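Local coordinates for protein AgaA (Rhizobium radiobacter, PDB 6HLX) that binds the opine agropinic acid as a periplasmic substrate-binding protein, probably delivering it to an ABC transporter for import into the bacterium, at residues S13-V18 / F161-W166. Numbering follows the deposited sequence.
Sequences STLDTV and FKFAGW. With SO4 (sulfate ion), chain V; EDO (1,2-ethanediol), chain Y.
L15 packs its isobutyl group against the rings of W166 and F163, joining the loop between strand 3-8 and helix 23-32 to edge strand 161-167 of a mixed sheet in this periplasmic-binding-protein fold. CG of L15 comes obliquely to the six-membered ring of the indole, 3.7 Å from W166 CZ3; CD1 also lies near CZ3 and CE3. The two side chains pass antiparallel to one another; with CG anti to the backbone N (chi1 -175°), the indole extends from the strand and presents its six-membered ring to L15. E11, earlier in the same loop, accepts a hydrogen bond from W166 NE1 and so ties the indole to this loop a second time, while R168 makes a cation-pi contact with it. F163 takes a smaller share, CE1 coming 4.2 Å from L15 CD1, again obliquely. Between the two aromatic residues A164 and G165 form a classic beta bulge opposite T173, and G165 N sits 3.8 Å above one face of the F163 ring. I172 of the adjacent strand and V28 of helix 23-32 also touch L15. L15 is itself the middle residue of an ST turn, in which D16 N donates to T14 OG1 at 3.0 Å and 165°.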
loop_
_atom_site.group_PDB
_atom_site.type_symbol
_atom_site.label_atom_id
_atom_site.label_comp_id
_atom_site.label_asym_id
_atom_site.label_seq_id
_atom_site.Cartn_x
_atom_site.Cartn_y
_atom_site.Cartn_z
ATOM N N SER A 13 -5.468 -2.442 12.974
ATOM C CA SER A 13 -6.282 -3.618 13.312
ATOM C C SER A 13 -5.359 -4.750 13.797
ATOM O O SER A 13 -5.759 -5.570 14.625
ATOM C CB SER A 13 -7.069 -4.075 12.087
ATOM O OG SER A 13 -6.166 -4.374 11.039
ATOM N N THR A 14 -4.101 -4.750 13.309
ATOM C CA THR A 14 -3.069 -5.716 13.693
ATOM C C THR A 14 -1.675 -5.221 13.330
ATOM O O THR A 14 -1.513 -4.430 12.398
ATOM C CB THR A 14 -3.313 -7.112 13.064
ATOM O OG1 THR A 14 -2.356 -8.026 13.632
ATOM C CG2 THR A 14 -3.201 -7.117 11.526
ATOM N N LEU A 15 -0.665 -5.706 14.067
ATOM C CA LEU A 15 0.720 -5.436 13.721
ATOM C C LEU A 15 1.347 -6.723 13.132
ATOM O O LEU A 15 2.535 -6.733 12.824
ATOM C CB LEU A 15 1.517 -4.920 14.917
ATOM C CG LEU A 15 1.130 -3.514 15.414
ATOM C CD1 LEU A 15 2.001 -3.118 16.612
ATOM C CD2 LEU A 15 1.297 -2.468 14.290
ATOM N N ASP A 16 0.529 -7.807 12.974
ATOM C CA ASP A 16 0.978 -9.086 12.387
ATOM C C ASP A 16 1.726 -8.716 11.086
ATOM O O ASP A 16 1.173 -8.039 10.216
ATOM C CB ASP A 16 -0.220 -10.029 12.140
ATOM C CG ASP A 16 0.156 -11.371 11.550
ATOM O OD1 ASP A 16 1.177 -11.443 10.839
ATOM O OD2 ASP A 16 -0.598 -12.338 11.757
ATOM N N THR A 17 3.029 -9.026 11.027
ATOM C CA THR A 17 3.844 -8.468 9.942
ATOM C C THR A 17 3.367 -8.791 8.549
ATOM O O THR A 17 3.439 -7.903 7.691
ATOM C CB THR A 17 5.332 -8.799 10.083
ATOM O OG1 THR A 17 5.541 -10.202 9.874
ATOM C CG2 THR A 17 5.902 -8.352 11.471
ATOM N N VAL A 18 2.872 -10.025 8.320
ATOM C CA VAL A 18 2.530 -10.496 6.967
ATOM C C VAL A 18 1.205 -9.899 6.432
ATOM O O VAL A 18 0.947 -9.969 5.221
ATOM C CB VAL A 18 2.546 -12.039 6.855
ATOM C CG1 VAL A 18 3.894 -12.619 7.279
ATOM C CG2 VAL A 18 1.394 -12.675 7.633
ATOM N N PHE A 161 13.313 1.069 16.386
ATOM C CA PHE A 161 12.548 1.227 17.631
ATOM C C PHE A 161 11.983 -0.111 18.089
ATOM O O PHE A 161 11.635 -0.955 17.252
ATOM C CB PHE A 161 11.410 2.243 17.465
ATOM C CG PHE A 161 11.844 3.664 17.160
ATOM C CD1 PHE A 161 12.115 4.563 18.194
ATOM C CD2 PHE A 161 11.934 4.113 15.843
ATOM C CE1 PHE A 161 12.506 5.880 17.916
ATOM C CE2 PHE A 161 12.342 5.428 15.563
ATOM C CZ PHE A 161 12.624 6.299 16.604
ATOM N N LYS A 162 11.881 -0.289 19.415
ATOM C CA LYS A 162 11.352 -1.498 20.054
ATOM C C LYS A 162 9.931 -1.202 20.469
ATOM O O LYS A 162 9.642 -0.092 20.922
ATOM C CB LYS A 162 12.129 -1.828 21.351
ATOM C CG LYS A 162 13.637 -1.957 21.226
ATOM C CD LYS A 162 14.262 -2.417 22.547
ATOM C CE LYS A 162 14.397 -1.321 23.584
ATOM N NZ LYS A 162 15.174 -1.801 24.758
ATOM N N PHE A 163 9.050 -2.200 20.387
ATOM C CA PHE A 163 7.676 -2.038 20.851
ATOM C C PHE A 163 7.701 -1.844 22.375
ATOM O O PHE A 163 8.378 -2.598 23.093
ATOM C CB PHE A 163 6.872 -3.293 20.503
ATOM C CG PHE A 163 5.445 -3.301 20.997
ATOM C CD1 PHE A 163 4.427 -2.726 20.240
ATOM C CD2 PHE A 163 5.109 -3.926 22.196
ATOM C CE1 PHE A 163 3.083 -2.789 20.673
ATOM C CE2 PHE A 163 3.780 -3.960 22.646
ATOM C CZ PHE A 163 2.774 -3.390 21.880
ATOM N N ALA A 164 6.984 -0.824 22.876
ATOM C CA ALA A 164 6.978 -0.601 24.325
ATOM C C ALA A 164 5.603 -0.824 24.950
ATOM O O ALA A 164 5.526 -1.318 26.079
ATOM C CB ALA A 164 7.537 0.764 24.671
ATOM N N GLY A 165 4.542 -0.588 24.193
ATOM C CA GLY A 165 3.190 -0.821 24.695
ATOM C C GLY A 165 2.123 -0.355 23.737
ATOM O O GLY A 165 2.387 0.457 22.844
ATOM N N TRP A 166 0.913 -0.886 23.918
ATOM C CA TRP A 166 -0.223 -0.504 23.103
ATOM C C TRP A 166 -1.409 -0.295 24.046
ATOM O O TRP A 166 -1.846 -1.239 24.706
ATOM C CB TRP A 166 -0.526 -1.616 22.093
ATOM C CG TRP A 166 -1.613 -1.370 21.071
ATOM C CD1 TRP A 166 -2.584 -0.405 21.075
ATOM C CD2 TRP A 166 -1.775 -2.102 19.849
ATOM N NE1 TRP A 166 -3.373 -0.528 19.937
ATOM C CE2 TRP A 166 -2.897 -1.568 19.176
ATOM C CE3 TRP A 166 -1.067 -3.163 19.252
ATOM C CZ2 TRP A 166 -3.323 -2.057 17.924
ATOM C CZ3 TRP A 166 -1.516 -3.678 18.040
ATOM C CH2 TRP A 166 -2.639 -3.134 17.395
HETATM S S SO4 V . 18.476 -1.954 23.712
HETATM O O1 SO4 V . 17.775 -0.658 23.472
HETATM O O2 SO4 V . 19.103 -1.935 25.086
HETATM O O3 SO4 V . 19.569 -2.169 22.740
HETATM O O4 SO4 V . 17.498 -3.056 23.660
HETATM C C1 EDO Y . -4.485 -1.757 27.231
HETATM O O1 EDO Y . -4.899 -1.823 25.906
HETATM C C2 EDO Y . -5.397 -0.718 27.835
HETATM O O2 EDO Y . -6.700 -1.249 27.871
#